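Local coordinates for PBP5 (Haemophilus influenzae, PDB 3A3J), which removes the C-terminal D-alanine from the peptide side chains of cell-wall precursors, acting as a penicillin-sensitive D-alanyl-D-alanine carboxypeptidase, at residues 256-261 against 284-289; 280-285 against 335-340. All blocks are in the same frame, centred on the assembly; numbering follows the deposited sequence.

Contact 1 (256-261 against 284-289); sequences FKTLEA and MDHFIT
K257 slants over the F287 ring, its CG 4.2 Å from the ring centroid in an off-centre CH-pi contact, while CB lies 3.6 Å from F287 CE1. With CG anti to the backbone N (chi1 -167°) and a bend at chi3, the lysine chain runs past the ring and brings NZ to D285 OD2 at 3.3 Å, a weak salt bridge. The other oxygen of that carboxylate, OD1, takes the N-H of A261 (2.9 Å) in a nearly straight bond, so D285 grips segment 256-261 at two places, the lysine tip and the A261 amide. On the face carrying F256, L259, H286 and I288, the F256 ring and I288 lie side by side, CE2 3.7 Å from CG1. T258 and H286 also run alongside each other, the threonine OG1 lying at the imidazole edge, 3.5 Å from CD2; OG1 shares a hydrogen bond with Y324 OH. A classic beta bulge sets T258 and L259 together opposite H286: H286 O receives the T258 N-H from above its carbonyl plane and, weakly, that of L259. The antiparallel pair 253-259 and 286-291 forms a two-stranded sheet whose L259, H286 and I288 pack on strand 329-338, while F287 touches S19.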
ATOM      1  N   PHE A 256       9.972 -11.020 -10.520  1.00 40.04           N
ATOM      2  CA  PHE A 256       9.293 -11.971 -11.355  1.00 41.35           C
ATOM      3  C   PHE A 256       8.498 -12.991 -10.535  1.00 40.22           C
ATOM      4  O   PHE A 256       8.759 -13.251  -9.361  1.00 39.17           O
ATOM      5  CB  PHE A 256      10.236 -12.646 -12.381  1.00 41.75           C
ATOM      6  CG  PHE A 256      11.123 -13.727 -11.796  1.00 46.61           C
ATOM      7  CD1 PHE A 256      10.828 -15.085 -12.008  1.00 50.14           C
ATOM      8  CD2 PHE A 256      12.262 -13.400 -11.065  1.00 47.90           C
ATOM      9  CE1 PHE A 256      11.653 -16.109 -11.481  1.00 49.45           C
ATOM     10  CE2 PHE A 256      13.078 -14.401 -10.533  1.00 49.98           C
ATOM     11  CZ  PHE A 256      12.762 -15.763 -10.737  1.00 50.43           C
ATOM     12  N   LYS A 257       7.505 -13.522 -11.205  1.00 40.15           N
ATOM     13  CA  LYS A 257       6.599 -14.451 -10.615  1.00 40.87           C
ATOM     14  C   LYS A 257       7.273 -15.828 -10.554  1.00 40.85           C
ATOM     15  O   LYS A 257       7.641 -16.382 -11.580  1.00 41.21           O
ATOM     16  CB  LYS A 257       5.341 -14.477 -11.478  1.00 39.64           C
ATOM     17  CG  LYS A 257       4.205 -15.182 -10.786  1.00 42.35           C
ATOM     18  CD  LYS A 257       3.069 -15.439 -11.754  1.00 41.04           C
ATOM     19  CE  LYS A 257       2.019 -14.380 -11.587  1.00 43.57           C
ATOM     20  NZ  LYS A 257       0.837 -14.568 -12.465  1.00 41.95           N
ATOM     21  N   THR A 258       7.481 -16.378  -9.359  1.00 41.65           N
ATOM     22  CA  THR A 258       7.980 -17.739  -9.282  1.00 40.70           C
ATOM     23  C   THR A 258       6.903 -18.789  -9.112  1.00 41.64           C
ATOM     24  O   THR A 258       7.154 -19.966  -9.373  1.00 42.89           O
ATOM     25  CB  THR A 258       8.942 -17.916  -8.135  1.00 41.37           C
ATOM     26  OG1 THR A 258       8.244 -17.656  -6.926  1.00 38.52           O
ATOM     27  CG2 THR A 258      10.145 -16.978  -8.276  1.00 39.81           C
ATOM     28  N   LEU A 259       5.718 -18.410  -8.641  1.00 41.81           N
ATOM     29  CA  LEU A 259       4.595 -19.358  -8.571  1.00 41.59           C
ATOM     30  C   LEU A 259       3.289 -18.754  -9.037  1.00 42.29           C
ATOM     31  O   LEU A 259       2.984 -17.587  -8.736  1.00 42.91           O
ATOM     32  CB  LEU A 259       4.412 -19.922  -7.158  1.00 41.23           C
ATOM     33  CG  LEU A 259       5.595 -20.645  -6.498  1.00 39.36           C
ATOM     34  CD1 LEU A 259       5.456 -20.598  -4.949  1.00 38.91           C
ATOM     35  CD2 LEU A 259       5.688 -22.084  -7.023  1.00 37.52           C
ATOM     36  N   GLU A 260       2.526 -19.564  -9.756  1.00 42.82           N
ATOM     37  CA  GLU A 260       1.205 -19.220 -10.208  1.00 44.29           C
ATOM     38  C   GLU A 260       0.124 -20.008  -9.454  1.00 44.90           C
ATOM     39  O   GLU A 260       0.167 -21.256  -9.416  1.00 44.44           O
ATOM     40  CB  GLU A 260       1.105 -19.502 -11.702  1.00 44.90           C
ATOM     41  CG  GLU A 260      -0.284 -19.376 -12.250  1.00 48.94           C
ATOM     42  CD  GLU A 260      -0.354 -19.839 -13.698  1.00 57.85           C
ATOM     43  OE1 GLU A 260       0.642 -19.656 -14.423  1.00 62.60           O
ATOM     44  OE2 GLU A 260      -1.390 -20.394 -14.122  1.00 61.85           O
ATOM     45  N   ALA A 261      -0.850 -19.267  -8.895  1.00 44.62           N
ATOM     46  CA  ALA A 261      -1.989 -19.796  -8.110  1.00 44.41           C
ATOM     47  C   ALA A 261      -2.606 -20.995  -8.759  1.00 43.79           C
ATOM     48  O   ALA A 261      -2.960 -20.943  -9.935  1.00 44.62           O
ATOM     49  CB  ALA A 261      -3.081 -18.705  -7.926  1.00 44.31           C
ATOM     50  N   MET A 284      -1.639 -19.600  -4.232  1.00 44.68           N
ATOM     51  CA  MET A 284      -1.494 -18.176  -4.589  1.00 45.56           C
ATOM     52  C   MET A 284      -0.201 -17.874  -5.335  1.00 44.00           C
ATOM     53  O   MET A 284       0.818 -18.614  -5.184  1.00 41.71           O
ATOM     54  CB  MET A 284      -1.583 -17.306  -3.352  1.00 47.11           C
ATOM     55  CG  MET A 284      -3.053 -16.832  -3.080  1.00 55.50           C
ATOM     56  SD  MET A 284      -3.224 -15.526  -1.782  1.00 71.47           S
ATOM     57  CE  MET A 284      -2.303 -14.124  -2.505  1.00 65.30           C
ATOM     58  N   ASP A 285      -0.253 -16.804  -6.138  1.00 41.92           N
ATOM     59  CA  ASP A 285       0.905 -16.308  -6.911  1.00 39.92           C
ATOM     60  C   ASP A 285       2.011 -15.973  -5.967  1.00 38.27           C
ATOM     61  O   ASP A 285       1.745 -15.724  -4.832  1.00 37.37           O
ATOM     62  CB  ASP A 285       0.531 -15.020  -7.628  1.00 40.95           C
ATOM     63  CG  ASP A 285      -0.277 -15.257  -8.865  1.00 41.77           C
ATOM     64  OD1 ASP A 285      -0.523 -16.423  -9.223  1.00 41.04           O
ATOM     65  OD2 ASP A 285      -0.643 -14.253  -9.501  1.00 45.83           O
ATOM     66  N   HIS A 286       3.254 -15.975  -6.423  1.00 37.25           N
ATOM     67  CA  HIS A 286       4.361 -15.564  -5.583  1.00 37.38           C
ATOM     68  C   HIS A 286       5.356 -14.852  -6.481  1.00 37.89           C
ATOM     69  O   HIS A 286       5.420 -15.164  -7.682  1.00 38.02           O
ATOM     70  CB  HIS A 286       5.084 -16.761  -4.953  1.00 36.86           C
ATOM     71  CG  HIS A 286       6.061 -16.362  -3.897  1.00 36.14           C
ATOM     72  ND1 HIS A 286       5.717 -16.254  -2.564  1.00 37.77           N
ATOM     73  CD2 HIS A 286       7.370 -16.013  -3.974  1.00 36.39           C
ATOM     74  CE1 HIS A 286       6.768 -15.839  -1.865  1.00 35.10           C
ATOM     75  NE2 HIS A 286       7.783 -15.679  -2.702  1.00 36.73           N
ATOM     76  N   PHE A 287       6.123 -13.914  -5.909  1.00 37.39           N
ATOM     77  CA  PHE A 287       6.954 -13.003  -6.718  1.00 37.25           C
ATOM     78  C   PHE A 287       8.201 -12.784  -5.953  1.00 37.86           C
ATOM     79  O   PHE A 287       8.166 -12.724  -4.730  1.00 38.34           O
ATOM     80  CB  PHE A 287       6.312 -11.621  -6.960  1.00 35.95           C
ATOM     81  CG  PHE A 287       5.024 -11.662  -7.755  1.00 35.21           C
ATOM     82  CD1 PHE A 287       5.040 -11.533  -9.137  1.00 31.39           C
ATOM     83  CD2 PHE A 287       3.798 -11.746  -7.104  1.00 30.38           C
ATOM     84  CE1 PHE A 287       3.885 -11.548  -9.865  1.00 30.09           C
ATOM     85  CE2 PHE A 287       2.642 -11.778  -7.835  1.00 33.18           C
ATOM     86  CZ  PHE A 287       2.672 -11.678  -9.206  1.00 33.56           C
ATOM     87  N   ILE A 288       9.317 -12.664  -6.646  1.00 37.78           N
ATOM     88  CA  ILE A 288      10.508 -12.340  -5.903  1.00 40.01           C
ATOM     89  C   ILE A 288      11.202 -11.170  -6.565  1.00 40.44           C
ATOM     90  O   ILE A 288      10.966 -10.860  -7.733  1.00 41.30           O
ATOM     91  CB  ILE A 288      11.458 -13.577  -5.701  1.00 40.42           C
ATOM     92  CG1 ILE A 288      12.058 -14.034  -7.032  1.00 40.49           C
ATOM     93  CG2 ILE A 288      10.708 -14.700  -4.986  1.00 39.56           C
ATOM     94  CD1 ILE A 288      13.421 -14.813  -6.828  1.00 46.24           C
ATOM     95  N   THR A 289      12.025 -10.497  -5.801  1.00 41.01           N
ATOM     96  CA  THR A 289      12.762  -9.397  -6.332  1.00 42.67           C
ATOM     97  C   THR A 289      14.268  -9.697  -6.252  1.00 42.64           C
ATOM     98  O   THR A 289      14.790  -9.982  -5.188  1.00 42.32           O
ATOM     99  CB  THR A 289      12.400  -8.106  -5.534  1.00 43.32           C
ATOM    100  OG1 THR A 289      10.989  -7.848  -5.658  1.00 43.40           O
ATOM    101  CG2 THR A 289      13.235  -6.894  -6.019  1.00 42.87           C
TER

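Contact 2 (280-285 against 335-340); sequences LGAFMD and NLQVMN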
ATOM      1  N   LEU A 280       2.034 -31.139  -6.161  1.00 33.85           N
ATOM      2  CA  LEU A 280       2.414 -30.052  -5.274  1.00 33.42           C
ATOM      3  C   LEU A 280       2.359 -28.737  -6.049  1.00 34.14           C
ATOM      4  O   LEU A 280       2.504 -28.736  -7.268  1.00 35.28           O
ATOM      5  CB  LEU A 280       3.853 -30.271  -4.773  1.00 31.69           C
ATOM      6  CG  LEU A 280       4.113 -31.627  -4.037  1.00 31.62           C
ATOM      7  CD1 LEU A 280       5.534 -31.731  -3.602  1.00 24.43           C
ATOM      8  CD2 LEU A 280       3.099 -31.885  -2.874  1.00 23.38           C
ATOM      9  N   GLY A 281       2.225 -27.629  -5.337  1.00 34.12           N
ATOM     10  CA  GLY A 281       2.234 -26.296  -5.943  1.00 35.16           C
ATOM     11  C   GLY A 281       1.902 -25.280  -4.882  1.00 36.08           C
ATOM     12  O   GLY A 281       2.249 -25.497  -3.700  1.00 35.01           O
ATOM     13  N   ALA A 282       1.215 -24.195  -5.301  1.00 35.90           N
ATOM     14  CA  ALA A 282       0.790 -23.065  -4.435  1.00 37.39           C
ATOM     15  C   ALA A 282      -0.595 -22.573  -4.888  1.00 38.44           C
ATOM     16  O   ALA A 282      -0.916 -22.532  -6.080  1.00 37.99           O
ATOM     17  CB  ALA A 282       1.814 -21.913  -4.450  1.00 36.03           C
ATOM     18  N   PHE A 283      -1.453 -22.278  -3.928  1.00 40.59           N
ATOM     19  CA  PHE A 283      -2.783 -21.782  -4.264  1.00 42.87           C
ATOM     20  C   PHE A 283      -2.790 -20.238  -4.450  1.00 43.98           C
ATOM     21  O   PHE A 283      -3.825 -19.654  -4.792  1.00 44.78           O
ATOM     22  CB  PHE A 283      -3.846 -22.304  -3.263  1.00 42.38           C
ATOM     23  CG  PHE A 283      -4.241 -23.741  -3.523  1.00 42.82           C
ATOM     24  CD1 PHE A 283      -5.032 -24.075  -4.644  1.00 44.66           C
ATOM     25  CD2 PHE A 283      -3.718 -24.763  -2.748  1.00 40.82           C
ATOM     26  CE1 PHE A 283      -5.372 -25.417  -4.932  1.00 43.52           C
ATOM     27  CE2 PHE A 283      -4.036 -26.085  -3.001  1.00 36.85           C
ATOM     28  CZ  PHE A 283      -4.873 -26.423  -4.107  1.00 40.69           C
ATOM     29  N   MET A 284      -1.639 -19.600  -4.232  1.00 44.68           N
ATOM     30  CA  MET A 284      -1.494 -18.176  -4.589  1.00 45.56           C
ATOM     31  C   MET A 284      -0.201 -17.874  -5.335  1.00 44.00           C
ATOM     32  O   MET A 284       0.818 -18.614  -5.184  1.00 41.71           O
ATOM     33  CB  MET A 284      -1.583 -17.306  -3.352  1.00 47.11           C
ATOM     34  CG  MET A 284      -3.053 -16.832  -3.080  1.00 55.50           C
ATOM     35  SD  MET A 284      -3.224 -15.526  -1.782  1.00 71.47           S
ATOM     36  CE  MET A 284      -2.303 -14.124  -2.505  1.00 65.30           C
ATOM     37  N   ASP A 285      -0.253 -16.804  -6.138  1.00 41.92           N
ATOM     38  CA  ASP A 285       0.905 -16.308  -6.911  1.00 39.92           C
ATOM     39  C   ASP A 285       2.011 -15.973  -5.967  1.00 38.27           C
ATOM     40  O   ASP A 285       1.745 -15.724  -4.832  1.00 37.37           O
ATOM     41  CB  ASP A 285       0.531 -15.020  -7.628  1.00 40.95           C
ATOM     42  CG  ASP A 285      -0.277 -15.257  -8.865  1.00 41.77           C
ATOM     43  OD1 ASP A 285      -0.523 -16.423  -9.223  1.00 41.04           O
ATOM     44  OD2 ASP A 285      -0.643 -14.253  -9.501  1.00 45.83           O
ATOM     45  N   ASN A 335       5.863 -21.089   0.637  1.00 42.81           N
ATOM     46  CA  ASN A 335       5.282 -22.358   0.972  1.00 42.41           C
ATOM     47  C   ASN A 335       4.967 -23.212  -0.227  1.00 40.55           C
ATOM     48  O   ASN A 335       4.724 -22.715  -1.294  1.00 39.70           O
ATOM     49  CB  ASN A 335       4.029 -22.175   1.832  1.00 41.88           C
ATOM     50  CG  ASN A 335       4.355 -21.601   3.161  1.00 42.72           C
ATOM     51  OD1 ASN A 335       5.510 -21.652   3.622  1.00 46.21           O
ATOM     52  ND2 ASN A 335       3.360 -21.054   3.807  1.00 45.00           N
ATOM     53  N   LEU A 336       4.984 -24.518  -0.013  1.00 39.50           N
ATOM     54  CA  LEU A 336       4.606 -25.483  -1.038  1.00 37.34           C
ATOM     55  C   LEU A 336       3.461 -26.270  -0.461  1.00 35.95           C
ATOM     56  O   LEU A 336       3.531 -26.725   0.676  1.00 35.21           O
ATOM     57  CB  LEU A 336       5.777 -26.404  -1.275  1.00 37.62           C
ATOM     58  CG  LEU A 336       5.738 -27.390  -2.418  1.00 37.80           C
ATOM     59  CD1 LEU A 336       5.515 -26.714  -3.762  1.00 36.65           C
ATOM     60  CD2 LEU A 336       7.098 -28.107  -2.394  1.00 38.39           C
ATOM     61  N   GLN A 337       2.413 -26.456  -1.236  1.00 35.30           N
ATOM     62  CA  GLN A 337       1.242 -27.112  -0.711  1.00 36.04           C
ATOM     63  C   GLN A 337       0.830 -28.309  -1.525  1.00 35.80           C
ATOM     64  O   GLN A 337       1.157 -28.451  -2.710  1.00 34.83           O
ATOM     65  CB  GLN A 337       0.033 -26.146  -0.615  1.00 36.21           C
ATOM     66  CG  GLN A 337       0.266 -24.835   0.120  1.00 38.38           C
ATOM     67  CD  GLN A 337      -0.793 -23.792  -0.303  1.00 41.53           C
ATOM     68  OE1 GLN A 337      -0.592 -23.058  -1.275  1.00 41.85           O
ATOM     69  NE2 GLN A 337      -1.955 -23.798   0.370  1.00 41.16           N
ATOM     70  N   VAL A 338       0.080 -29.174  -0.862  1.00 35.85           N
ATOM     71  CA  VAL A 338      -0.543 -30.300  -1.509  1.00 37.40           C
ATOM     72  C   VAL A 338      -1.759 -29.727  -2.295  1.00 38.01           C
ATOM     73  O   VAL A 338      -2.491 -28.876  -1.787  1.00 36.97           O
ATOM     74  CB  VAL A 338      -0.974 -31.315  -0.378  1.00 37.76           C
ATOM     75  CG1 VAL A 338      -1.911 -32.421  -0.909  1.00 36.97           C
ATOM     76  CG2 VAL A 338       0.297 -31.879   0.369  1.00 38.38           C
ATOM     77  N   MET A 339      -1.968 -30.183  -3.517  1.00 39.57           N
ATOM     78  CA  MET A 339      -2.937 -29.566  -4.428  1.00 42.20           C
ATOM     79  C   MET A 339      -4.240 -30.352  -4.513  1.00 44.88           C
ATOM     80  O   MET A 339      -5.282 -29.791  -4.852  1.00 45.32           O
ATOM     81  CB  MET A 339      -2.374 -29.483  -5.843  1.00 41.34           C
ATOM     82  CG  MET A 339      -1.066 -28.785  -5.926  1.00 42.28           C
ATOM     83  SD  MET A 339      -1.131 -27.037  -5.383  1.00 41.05           S
ATOM     84  CE  MET A 339      -0.928 -27.157  -3.636  1.00 44.79           C
ATOM     85  N   ASN A 340      -4.169 -31.664  -4.252  1.00 46.51           N
ATOM     86  CA  ASN A 340      -5.376 -32.493  -4.175  1.00 47.73           C
ATOM     87  C   ASN A 340      -5.420 -33.296  -2.858  1.00 47.75           C
ATOM     88  O   ASN A 340      -4.351 -33.544  -2.238  1.00 47.26           O
ATOM     89  CB  ASN A 340      -5.534 -33.370  -5.445  1.00 48.89           C
ATOM     90  CG  ASN A 340      -4.259 -33.368  -6.390  1.00 53.34           C
ATOM     91  OD1 ASN A 340      -3.210 -34.058  -6.135  1.00 55.69           O
ATOM     92  ND2 ASN A 340      -4.375 -32.633  -7.510  1.00 53.44           N
TER
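L280 and G281 pair antiparallel with V338 and Q337, G281 and Q337 forming the hydrogen-bonded pair, in which Q337 N reaches G281 O at 2.6 Å, before the 280-285 chain veers off. Past that point the Q337 side chain takes over from the backbone. Its CG stands anti to its own carbonyl carbon (chi1 -52°) and the chain extends from there, carrying OE1 to F283 N at 2.9 Å, with the N-H tilted some 30° from the plane of the amide carbonyl. The amide is nearly perpendicular to the F283 ring, at 84°, and sets NE2 at the ring edge, 3.7 Å from CD2; NE2 itself is hydrogen-bonded to G316 O. Thus both ends of the amide are engaged, which should fix its rotation.

M339 bends at chi2 and chi3, and folds back across G281. Its SD sits 3.4 Å from G281 N and 4.2 Å from the F283 ring centroid, over the face, in a Met-aromatic contact. The phenyl and the thioether chain run antiparallel alongside each other, and M339 O lies at the ring edge, 3.5 Å from F283 CZ. Just before the glycine, L280 meets L336 roughly perpendicular, with CB of L280 4.1 Å from CD1 of L336, and V338 CG2 lies near L280 CD2. L336 CD1 also rests near G281 O.

The sulfur occupies the side of G281 where a side chain would otherwise stand, bringing the thioether close to the backbone. Aliphatic groups pack round L280, whereas F283 has sulfur over a face and polar groups at its rim. The Q337 amide bridges two backbone groups, its oxygen taking the F283 N-H and its nitrogen giving to the G316 carbonyl.

After helix 235-252 the chain enters strand 253-259. Contact 1 closes the shorter loop, when strand 286-291 returns to it after strands 264-271 and 277-281. Contact 2 closes a longer one, from strand 277-281 to strand 329-338. The two loops overlap rather than nest, because 280-285 begins inside the first loop and runs into its closing segment, while 335-340 lies far beyond it. M284 and D285 lie in a segment of each contact but touch across only contact 1; the two centres are about 12 Å apart. L259 CD1 packs at 3.9 Å on CB of A282, the residue leaving strand 277-281, joining the two-stranded sheet to the edge of the six-stranded mixed sheet's connecting chain.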